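Nucleoporin NUP170 (Chaetomium thermophilum, PDB 5HAX) is a large scaffold nucleoporin that probably helps build the inner ring of the nuclear pore complex, joining a beta-propeller to an alpha-helical domain. Local coordinates at residues L584-L595 with E668-M679; S681-V689 with L715-Q723. All blocks are in the same frame, centred on the assembly; numbering follows the deposited sequence.

Interaction 1 of 2, residues L584-L595 with E668-M679; sequences LSSRHDALALYL and EHQALHALQKLM
Glu668 grips Ser585 with both carboxylate oxygens. Ser585 N donates to Glu668 OE1 over 3.2 Å with an almost straight N-H...O angle of 176°, while the Ser585 hydroxyl OG donates a hydrogen bond to Glu668 OE2 at 2.6 Å. Both donors arrive on the syn sides of the carboxylate, though tilted by nearly 30° out of its plane. The bend at chi2 of Glu668 turns its carboxylate back across the gap to meet them. Ser585 is the N-cap of helix 586-599: its OG also accepts from His588 N at 3.1 Å, so this one hydroxyl links the carboxylate to the first turn of the helix. Next to it, the guanidinium of Arg587 bonds backbone carbonyls of Phe560, Ile561 and Gly565. Were Glu668 cut back to an alanine, Ser585 N and OG would probably lose the carboxylate they share.

One turn on, His588 enters as a knob among Glu668, Ala671, Leu672 and Leu675. Leu584 CD1 lies over one face of its imidazole, toward the rim, and Leu672 CD2 comes to the edge. ND1 donates to Asp589 OD1 within the ring plane, and a water joins NE2 to Ala671 O; together they probably fix the ring's rotation. Farther along, Leu591 CD2 meets Leu675 CD1 at 3.8 Å, Met679 CE lies against both methyls of Leu591, and Leu595 CD2 reaches Met679 CG at 3.7 Å. The axes of the two helical segments run nearly parallel, 15° apart and 10.5 Å at closest approach. The chemistry thus divides lengthwise: a carboxylate clamps the capped start of one helix to its neighbour, and aliphatic packing continues the join within the alpha-helical domain.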
loop_
_atom_site.group_PDB
_atom_site.type_symbol
_atom_site.label_atom_id
_atom_site.label_comp_id
_atom_site.label_asym_id
_atom_site.label_seq_id
_atom_site.Cartn_x
_atom_site.Cartn_y
_atom_site.Cartn_z
ATOM N N LEU A 584 13.055 22.331 -23.491
ATOM C CA LEU A 584 14.048 22.382 -22.431
ATOM C C LEU A 584 14.716 21.020 -22.255
ATOM O O LEU A 584 14.201 19.982 -22.681
ATOM C CB LEU A 584 13.402 22.831 -21.120
ATOM C CG LEU A 584 12.753 24.218 -21.169
ATOM C CD1 LEU A 584 11.959 24.485 -19.904
ATOM C CD2 LEU A 584 13.806 25.296 -21.371
ATOM N N SER A 585 15.883 21.035 -21.619
ATOM C CA SER A 585 16.660 19.818 -21.447
ATOM C C SER A 585 15.941 18.841 -20.521
ATOM O O SER A 585 15.049 19.207 -19.750
ATOM C CB SER A 585 18.043 20.136 -20.879
ATOM O OG SER A 585 17.959 20.525 -19.518
ATOM N N SER A 586 16.345 17.572 -20.608
ATOM C CA SER A 586 15.864 16.574 -19.664
ATOM C C SER A 586 16.350 16.863 -18.253
ATOM O O SER A 586 15.715 16.430 -17.286
ATOM C CB SER A 586 16.315 15.180 -20.101
ATOM O OG SER A 586 15.787 14.859 -21.376
ATOM N N ARG A 587 17.462 17.588 -18.123
ATOM C CA ARG A 587 17.937 18.012 -16.811
ATOM C C ARG A 587 16.940 18.954 -16.147
ATOM O O ARG A 587 16.690 18.856 -14.940
ATOM C CB ARG A 587 19.302 18.683 -16.965
ATOM C CG ARG A 587 20.102 18.818 -15.688
ATOM C CD ARG A 587 21.465 19.451 -15.956
ATOM N NE ARG A 587 22.309 18.627 -16.823
ATOM C CZ ARG A 587 22.394 18.749 -18.146
ATOM N NH1 ARG A 587 23.196 17.945 -18.831
ATOM N NH2 ARG A 587 21.682 19.664 -18.792
ATOM N N HIS A 588 16.352 19.868 -16.924
ATOM C CA HIS A 588 15.357 20.786 -16.377
ATOM C C HIS A 588 14.089 20.047 -15.968
ATOM O O HIS A 588 13.580 20.237 -14.857
ATOM C CB HIS A 588 15.017 21.871 -17.396
ATOM C CG HIS A 588 13.764 22.622 -17.071
ATOM N ND1 HIS A 588 12.512 22.175 -17.440
ATOM C CD2 HIS A 588 13.565 23.776 -16.392
ATOM C CE1 HIS A 588 11.598 23.026 -17.009
ATOM N NE2 HIS A 588 12.211 24.007 -16.371
ATOM N N ASP A 589 13.548 19.222 -16.868
ATOM C CA ASP A 589 12.333 18.478 -16.554
ATOM C C ASP A 589 12.533 17.607 -15.321
ATOM O O ASP A 589 11.618 17.452 -14.504
ATOM C CB ASP A 589 11.918 17.626 -17.755
ATOM C CG ASP A 589 11.721 18.449 -19.018
ATOM O OD1 ASP A 589 11.320 19.628 -18.910
ATOM O OD2 ASP A 589 11.970 17.917 -20.120
ATOM N N ALA A 590 13.735 17.045 -15.164
ATOM C CA ALA A 590 14.034 16.235 -13.988
ATOM C C ALA A 590 13.972 17.067 -12.714
ATOM O O ALA A 590 13.437 16.616 -11.695
ATOM C CB ALA A 590 15.413 15.592 -14.137
ATOM N N LEU A 591 14.520 18.284 -12.749
ATOM C CA LEU A 591 14.459 19.153 -11.579
ATOM C C LEU A 591 13.021 19.531 -11.255
ATOM O O LEU A 591 12.622 19.545 -10.084
ATOM C CB LEU A 591 15.302 20.406 -11.810
ATOM C CG LEU A 591 15.276 21.454 -10.694
ATOM C CD1 LEU A 591 15.830 20.873 -9.401
ATOM C CD2 LEU A 591 16.053 22.693 -11.112
ATOM N N ALA A 592 12.228 19.840 -12.283
ATOM C CA ALA A 592 10.819 20.153 -12.071
ATOM C C ALA A 592 10.057 18.940 -11.553
ATOM O O ALA A 592 9.189 19.071 -10.682
ATOM C CB ALA A 592 10.199 20.655 -13.373
ATOM N N LEU A 593 10.366 17.753 -12.078
ATOM C CA LEU A 593 9.676 16.545 -11.637
ATOM C C LEU A 593 9.985 16.247 -10.176
ATOM O O LEU A 593 9.075 16.006 -9.374
ATOM C CB LEU A 593 10.074 15.367 -12.528
ATOM C CG LEU A 593 9.326 14.048 -12.321
ATOM C CD1 LEU A 593 7.829 14.224 -12.537
ATOM C CD2 LEU A 593 9.883 12.983 -13.255
ATOM N N TYR A 594 11.268 16.275 -9.810
ATOM C CA TYR A 594 11.658 16.028 -8.427
ATOM C C TYR A 594 11.018 17.040 -7.485
ATOM O O TYR A 594 10.416 16.667 -6.472
ATOM C CB TYR A 594 13.182 16.065 -8.307
ATOM C CG TYR A 594 13.696 15.763 -6.919
ATOM C CD1 TYR A 594 13.243 14.656 -6.218
ATOM C CD2 TYR A 594 14.644 16.579 -6.315
ATOM C CE1 TYR A 594 13.711 14.372 -4.949
ATOM C CE2 TYR A 594 15.119 16.303 -5.045
ATOM C CZ TYR A 594 14.650 15.198 -4.367
ATOM O OH TYR A 594 15.116 14.916 -3.103
ATOM N N LEU A 595 11.136 18.332 -7.806
ATOM C CA LEU A 595 10.583 19.369 -6.938
ATOM C C LEU A 595 9.078 19.206 -6.766
ATOM O O LEU A 595 8.556 19.330 -5.651
ATOM C CB LEU A 595 10.904 20.754 -7.501
ATOM C CG LEU A 595 10.268 21.935 -6.759
ATOM C CD1 LEU A 595 10.712 21.956 -5.305
ATOM C CD2 LEU A 595 10.607 23.245 -7.451
ATOM N N GLU A 668 16.597 28.096 -21.233
ATOM C CA GLU A 668 17.042 27.111 -20.252
ATOM C C GLU A 668 17.472 27.800 -18.963
ATOM O O GLU A 668 17.100 27.376 -17.862
ATOM C CB GLU A 668 18.188 26.285 -20.839
ATOM C CG GLU A 668 18.773 25.215 -19.916
ATOM C CD GLU A 668 17.913 23.965 -19.814
ATOM O OE1 GLU A 668 16.904 23.858 -20.544
ATOM O OE2 GLU A 668 18.255 23.081 -19.000
ATOM N N HIS A 669 18.255 28.874 -19.086
ATOM C CA HIS A 669 18.680 29.634 -17.915
ATOM C C HIS A 669 17.489 30.277 -17.211
ATOM O O HIS A 669 17.402 30.256 -15.979
ATOM C CB HIS A 669 19.696 30.696 -18.336
ATOM C CG HIS A 669 20.163 31.572 -17.217
ATOM N ND1 HIS A 669 21.186 31.213 -16.366
ATOM C CD2 HIS A 669 19.751 32.797 -16.812
ATOM C CE1 HIS A 669 21.383 32.177 -15.485
ATOM N NE2 HIS A 669 20.524 33.150 -15.733
ATOM N N GLN A 670 16.561 30.853 -17.980
ATOM C CA GLN A 670 15.386 31.483 -17.384
ATOM C C GLN A 670 14.511 30.461 -16.671
ATOM O O GLN A 670 14.017 30.719 -15.567
ATOM C CB GLN A 670 14.577 32.206 -18.462
ATOM C CG GLN A 670 15.318 33.339 -19.150
ATOM C CD GLN A 670 14.593 33.837 -20.385
ATOM O OE1 GLN A 670 13.363 33.883 -20.423
ATOM N NE2 GLN A 670 15.355 34.206 -21.409
ATOM N N ALA A 671 14.300 29.298 -17.292
ATOM C CA ALA A 671 13.463 28.269 -16.685
ATOM C C ALA A 671 14.076 27.761 -15.386
ATOM O O ALA A 671 13.395 27.656 -14.361
ATOM C CB ALA A 671 13.254 27.119 -17.670
ATOM N N LEU A 672 15.372 27.435 -15.414
ATOM C CA LEU A 672 16.044 26.972 -14.206
ATOM C C LEU A 672 16.027 28.041 -13.124
ATOM O O LEU A 672 15.858 27.734 -11.938
ATOM C CB LEU A 672 17.479 26.561 -14.535
ATOM C CG LEU A 672 17.625 25.333 -15.439
ATOM C CD1 LEU A 672 19.065 25.173 -15.896
ATOM C CD2 LEU A 672 17.149 24.075 -14.730
ATOM N N HIS A 673 16.196 29.308 -13.513
ATOM C CA HIS A 673 16.145 30.394 -12.541
ATOM C C HIS A 673 14.777 30.477 -11.880
ATOM O O HIS A 673 14.678 30.664 -10.661
ATOM C CB HIS A 673 16.482 31.722 -13.217
ATOM C CG HIS A 673 16.084 32.919 -12.411
ATOM N ND1 HIS A 673 16.866 33.426 -11.395
ATOM C CD2 HIS A 673 14.979 33.700 -12.462
ATOM C CE1 HIS A 673 16.263 34.471 -10.859
ATOM N NE2 HIS A 673 15.116 34.659 -11.487
ATOM N N ALA A 674 13.709 30.349 -12.669
ATOM C CA ALA A 674 12.363 30.429 -12.113
ATOM C C ALA A 674 12.113 29.312 -11.107
ATOM O O ALA A 674 11.493 29.536 -10.062
ATOM C CB ALA A 674 11.330 30.379 -13.239
ATOM N N LEU A 675 12.591 28.100 -11.405
ATOM C CA LEU A 675 12.417 26.990 -10.473
ATOM C C LEU A 675 13.126 27.262 -9.153
ATOM O O LEU A 675 12.581 26.986 -8.079
ATOM C CB LEU A 675 12.935 25.692 -11.092
ATOM C CG LEU A 675 12.113 25.082 -12.229
ATOM C CD1 LEU A 675 12.816 23.849 -12.777
ATOM C CD2 LEU A 675 10.707 24.730 -11.759
ATOM N N GLN A 676 14.344 27.805 -9.212
ATOM C CA GLN A 676 15.083 28.094 -7.989
ATOM C C GLN A 676 14.414 29.195 -7.177
ATOM O O GLN A 676 14.451 29.161 -5.941
ATOM C CB GLN A 676 16.524 28.473 -8.330
ATOM C CG GLN A 676 17.348 27.306 -8.852
ATOM C CD GLN A 676 18.774 27.694 -9.186
ATOM O OE1 GLN A 676 19.684 27.513 -8.376
ATOM N NE2 GLN A 676 18.977 28.225 -10.386
ATOM N N LYS A 677 13.796 30.173 -7.844
ATOM C CA LYS A 677 13.042 31.191 -7.121
ATOM C C LYS A 677 11.795 30.605 -6.475
ATOM O O LYS A 677 11.372 31.069 -5.409
ATOM C CB LYS A 677 12.665 32.335 -8.062
ATOM C CG LYS A 677 13.764 33.370 -8.247
ATOM C CD LYS A 677 13.944 34.211 -6.991
ATOM C CE LYS A 677 15.109 35.175 -7.120
ATOM N NZ LYS A 677 15.335 35.931 -5.859
ATOM N N LEU A 678 11.190 29.594 -7.100
ATOM C CA LEU A 678 10.052 28.928 -6.480
ATOM C C LEU A 678 10.489 28.124 -5.263
ATOM O O LEU A 678 9.768 28.063 -4.261
ATOM C CB LEU A 678 9.354 28.029 -7.502
ATOM C CG LEU A 678 8.123 27.263 -7.011
ATOM C CD1 LEU A 678 7.051 28.215 -6.503
ATOM C CD2 LEU A 678 7.576 26.382 -8.124
ATOM N N MET A 679 11.676 27.516 -5.325
ATOM C CA MET A 679 12.173 26.732 -4.198
ATOM C C MET A 679 12.348 27.600 -2.959
ATOM O O MET A 679 11.882 27.247 -1.869
ATOM C CB MET A 679 13.494 26.060 -4.569
ATOM C CG MET A 679 13.362 24.946 -5.590
ATOM S SD MET A 679 14.962 24.246 -6.030
ATOM C CE MET A 679 14.791 24.106 -7.806
HETATM O O HOH W 1 20.324 22.326 -17.943
HETATM O O HOH W 2 10.778 26.286 -15.269
#

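Interaction 2 of 2, residues S681-V689 with L715-Q723; sequences SISEGISFV and LTYEQLFSQ
Phe721 packs as a knob into a hole formed by Ser681, Ile682, Gly685 and Ile686, a helix-helix contact within the alpha-helical domain where short helix 717-722 lies across long helix 663-694. The segment axes cross at 119° and approach to 8.8 Å. From CB, the side chain of Phe721 leaves with CG anti to its own carbonyl carbon (chi1 -66°), which carries the ring in against the long helix. CG and CD2 meet Ile682 CG1, the latter at 3.8 Å, and CE2 also lies against Ile682 CG1. CD1 lies near Ile682 CA and Ser681 O, and CE1 comes within 3.5 Å of Ile682 O. At the tip, CZ touches CG2 of Ile682 and CG1 of Ile686. Ile682 CA stands over one face in a CH-pi contact, 4.0 Å from the ring centroid and not far off the ring normal; on the opposite face, toward the rim, sits Tyr717 O from the ring's own helix.

Gly685 CA lies at the ring edge, in plane. A modelled CB there would fall 2.5 Å from Phe721 CE1, a clash, which is geometric evidence that the bare backbone permits this close fit. Beside the ring, Leu720 CD2 packs on Gly685 O and Val689 CG2, and Leu720 CD1 meets Phe688 CD1. Val689 also touches Tyr717, its CG1 lying 3.6 Å from the phenol oxygen OH. Helix 717-722 begins with a capping box: Gln719 N donates to Thr716 OG1, and Thr716 N to Gln719 OE1. Trp603 also touches Phe721, and Val632 of helix 622-640 touches Ile682. Ser681 OG donates to Phe721 O at 2.6 Å, in the carbonyl plane and on a lone pair, with a C=O...O angle of 132°.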
loop_
_atom_site.group_PDB
_atom_site.type_symbol
_atom_site.label_atom_id
_atom_site.label_comp_id
_atom_site.label_asym_id
_atom_site.label_seq_id
_atom_site.Cartn_x
_atom_site.Cartn_y
_atom_site.Cartn_z
ATOM N N SER A 681 10.951 30.444 -2.402
ATOM C CA SER A 681 9.610 30.873 -2.017
ATOM C C SER A 681 8.873 29.768 -1.269
ATOM O O SER A 681 8.127 30.043 -0.321
ATOM C CB SER A 681 8.824 31.302 -3.256
ATOM O OG SER A 681 7.517 31.720 -2.907
ATOM N N ILE A 682 9.064 28.512 -1.683
ATOM C CA ILE A 682 8.452 27.389 -0.974
ATOM C C ILE A 682 8.973 27.325 0.456
ATOM O O ILE A 682 8.205 27.153 1.410
ATOM C CB ILE A 682 8.712 26.071 -1.728
ATOM C CG1 ILE A 682 7.849 25.996 -2.990
ATOM C CG2 ILE A 682 8.410 24.863 -0.838
ATOM C CD1 ILE A 682 8.333 24.967 -3.995
ATOM N N SER A 683 10.291 27.455 0.624
ATOM C CA SER A 683 10.875 27.388 1.959
ATOM C C SER A 683 10.404 28.550 2.824
ATOM O O SER A 683 10.068 28.363 3.999
ATOM C CB SER A 683 12.400 27.369 1.862
ATOM O OG SER A 683 12.984 27.182 3.137
ATOM N N GLU A 684 10.376 29.761 2.260
ATOM C CA GLU A 684 9.837 30.905 2.990
ATOM C C GLU A 684 8.378 30.678 3.361
ATOM O O GLU A 684 7.966 30.958 4.493
ATOM C CB GLU A 684 9.977 32.178 2.155
ATOM C CG GLU A 684 11.407 32.659 1.975
ATOM C CD GLU A 684 11.502 33.879 1.083
ATOM O OE1 GLU A 684 10.449 34.471 0.768
ATOM O OE2 GLU A 684 12.630 34.246 0.695
ATOM N N GLY A 685 7.581 30.174 2.417
ATOM C CA GLY A 685 6.178 29.921 2.704
ATOM C C GLY A 685 5.983 28.919 3.826
ATOM O O GLY A 685 5.131 29.108 4.699
ATOM N N ILE A 686 6.769 27.841 3.823
ATOM C CA ILE A 686 6.647 26.838 4.877
ATOM C C ILE A 686 7.067 27.425 6.220
ATOM O O ILE A 686 6.405 27.205 7.240
ATOM C CB ILE A 686 7.467 25.585 4.519
ATOM C CG1 ILE A 686 6.806 24.842 3.354
ATOM C CG2 ILE A 686 7.582 24.656 5.724
ATOM C CD1 ILE A 686 7.660 23.742 2.757
ATOM N N SER A 687 8.174 28.171 6.246
ATOM C CA SER A 687 8.600 28.818 7.485
ATOM C C SER A 687 7.517 29.746 8.018
ATOM O O SER A 687 7.307 29.834 9.233
ATOM C CB SER A 687 9.898 29.592 7.257
ATOM O OG SER A 687 11.031 28.769 7.466
ATOM N N PHE A 688 6.816 30.442 7.121
ATOM C CA PHE A 688 5.748 31.337 7.548
ATOM C C PHE A 688 4.612 30.570 8.215
ATOM O O PHE A 688 4.072 31.013 9.236
ATOM C CB PHE A 688 5.225 32.130 6.352
ATOM C CG PHE A 688 3.889 32.761 6.591
ATOM C CD1 PHE A 688 2.740 32.202 6.055
ATOM C CD2 PHE A 688 3.776 33.902 7.365
ATOM C CE1 PHE A 688 1.507 32.778 6.277
ATOM C CE2 PHE A 688 2.546 34.483 7.592
ATOM C CZ PHE A 688 1.410 33.920 7.048
ATOM N N VAL A 689 4.227 29.424 7.649
ATOM C CA VAL A 689 3.141 28.641 8.230
ATOM C C VAL A 689 3.549 28.099 9.594
ATOM O O VAL A 689 2.745 28.077 10.534
ATOM C CB VAL A 689 2.728 27.508 7.271
ATOM C CG1 VAL A 689 1.700 26.589 7.928
ATOM C CG2 VAL A 689 2.173 28.084 5.974
ATOM N N LEU A 715 -7.145 29.783 1.360
ATOM C CA LEU A 715 -5.773 29.960 0.906
ATOM C C LEU A 715 -5.106 28.602 0.728
ATOM O O LEU A 715 -5.072 27.792 1.660
ATOM C CB LEU A 715 -4.980 30.803 1.904
ATOM C CG LEU A 715 -3.467 30.867 1.655
ATOM C CD1 LEU A 715 -3.166 31.680 0.404
ATOM C CD2 LEU A 715 -2.736 31.421 2.866
ATOM N N THR A 716 -4.569 28.360 -0.463
ATOM C CA THR A 716 -3.810 27.152 -0.748
ATOM C C THR A 716 -2.315 27.433 -0.633
ATOM O O THR A 716 -1.871 28.583 -0.598
ATOM C CB THR A 716 -4.135 26.619 -2.148
ATOM O OG1 THR A 716 -3.622 27.519 -3.137
ATOM C CG2 THR A 716 -5.637 26.460 -2.333
ATOM N N TYR A 717 -1.532 26.353 -0.572
ATOM C CA TYR A 717 -0.082 26.504 -0.555
ATOM C C TYR A 717 0.429 27.047 -1.883
ATOM O O TYR A 717 1.383 27.833 -1.911
ATOM C CB TYR A 717 0.585 25.169 -0.226
ATOM C CG TYR A 717 0.709 24.907 1.257
ATOM C CD1 TYR A 717 1.758 25.448 1.990
ATOM C CD2 TYR A 717 -0.221 24.122 1.926
ATOM C CE1 TYR A 717 1.879 25.214 3.347
ATOM C CE2 TYR A 717 -0.108 23.881 3.283
ATOM C CZ TYR A 717 0.943 24.430 3.988
ATOM O OH TYR A 717 1.062 24.194 5.338
ATOM N N GLU A 718 -0.193 26.639 -2.992
ATOM C CA GLU A 718 0.170 27.194 -4.293
ATOM C C GLU A 718 0.057 28.713 -4.288
ATOM O O GLU A 718 0.965 29.418 -4.745
ATOM C CB GLU A 718 -0.722 26.600 -5.385
ATOM C CG GLU A 718 -0.511 27.229 -6.758
ATOM C CD GLU A 718 -1.467 26.698 -7.807
ATOM O OE1 GLU A 718 -1.195 26.903 -9.008
ATOM O OE2 GLU A 718 -2.493 26.094 -7.433
ATOM N N GLN A 719 -1.063 29.234 -3.783
ATOM C CA GLN A 719 -1.267 30.679 -3.758
ATOM C C GLN A 719 -0.246 31.357 -2.854
ATOM O O GLN A 719 0.294 32.416 -3.196
ATOM C CB GLN A 719 -2.690 30.987 -3.297
ATOM C CG GLN A 719 -3.763 30.462 -4.244
ATOM C CD GLN A 719 -5.106 30.243 -3.570
ATOM O OE1 GLN A 719 -5.224 30.308 -2.347
ATOM N NE2 GLN A 719 -6.131 29.978 -4.373
ATOM N N LEU A 720 0.030 30.758 -1.694
ATOM C CA LEU A 720 1.051 31.284 -0.796
ATOM C C LEU A 720 2.412 31.346 -1.480
ATOM O O LEU A 720 3.174 32.298 -1.277
ATOM C CB LEU A 720 1.124 30.413 0.457
ATOM C CG LEU A 720 2.211 30.736 1.483
ATOM C CD1 LEU A 720 1.950 32.087 2.123
ATOM C CD2 LEU A 720 2.282 29.639 2.536
ATOM N N PHE A 721 2.732 30.341 -2.297
ATOM C CA PHE A 721 4.067 30.231 -2.875
ATOM C C PHE A 721 4.254 31.111 -4.103
ATOM O O PHE A 721 5.362 31.609 -4.330
ATOM C CB PHE A 721 4.359 28.778 -3.270
ATOM C CG PHE A 721 4.445 27.821 -2.110
ATOM C CD1 PHE A 721 4.825 28.249 -0.847
ATOM C CD2 PHE A 721 4.155 26.478 -2.293
ATOM C CE1 PHE A 721 4.907 27.358 0.206
ATOM C CE2 PHE A 721 4.235 25.587 -1.241
ATOM C CZ PHE A 721 4.612 26.027 0.009
ATOM N N SER A 722 3.201 31.310 -4.905
ATOM C CA SER A 722 3.387 31.784 -6.272
ATOM C C SER A 722 2.401 32.860 -6.720
ATOM O O SER A 722 2.420 33.225 -7.901
ATOM C CB SER A 722 3.296 30.594 -7.238
ATOM O OG SER A 722 2.026 29.970 -7.149
ATOM N N GLN A 723 1.549 33.387 -5.838
ATOM C CA GLN A 723 0.539 34.360 -6.241
ATOM C C GLN A 723 0.540 35.570 -5.318
ATOM O O GLN A 723 0.772 35.450 -4.112
ATOM C CB GLN A 723 -0.850 33.729 -6.262
ATOM C CG GLN A 723 -1.070 32.818 -7.451
ATOM C CD GLN A 723 -2.374 32.059 -7.373
ATOM O OE1 GLN A 723 -3.379 32.577 -6.884
ATOM N NE2 GLN A 723 -2.366 30.821 -7.850
#

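Helix 663-694 serves both contacts: residues 668-679 pair with the helix of 584-595 in interaction 1, and residues 681-689, which follow after a single residue on the same helix, receive helix 717-722 in interaction 2. The two centres lie about 18 Å apart, each about 30 Å from the centre of the chain. The contacts touch directly, Leu595 CD1 meeting Ile682 CD1 at 4.1 Å and Leu678 CD1 meeting Phe721 CB at 4.2 Å, so their apolar interiors are continuous. Their crossing geometries differ, nearly parallel in the first and steeply crossed in the second. Helix 622-640 borders both, touching Leu591 and Met679 in one and Ile682, Ile686 and Tyr717 in the other.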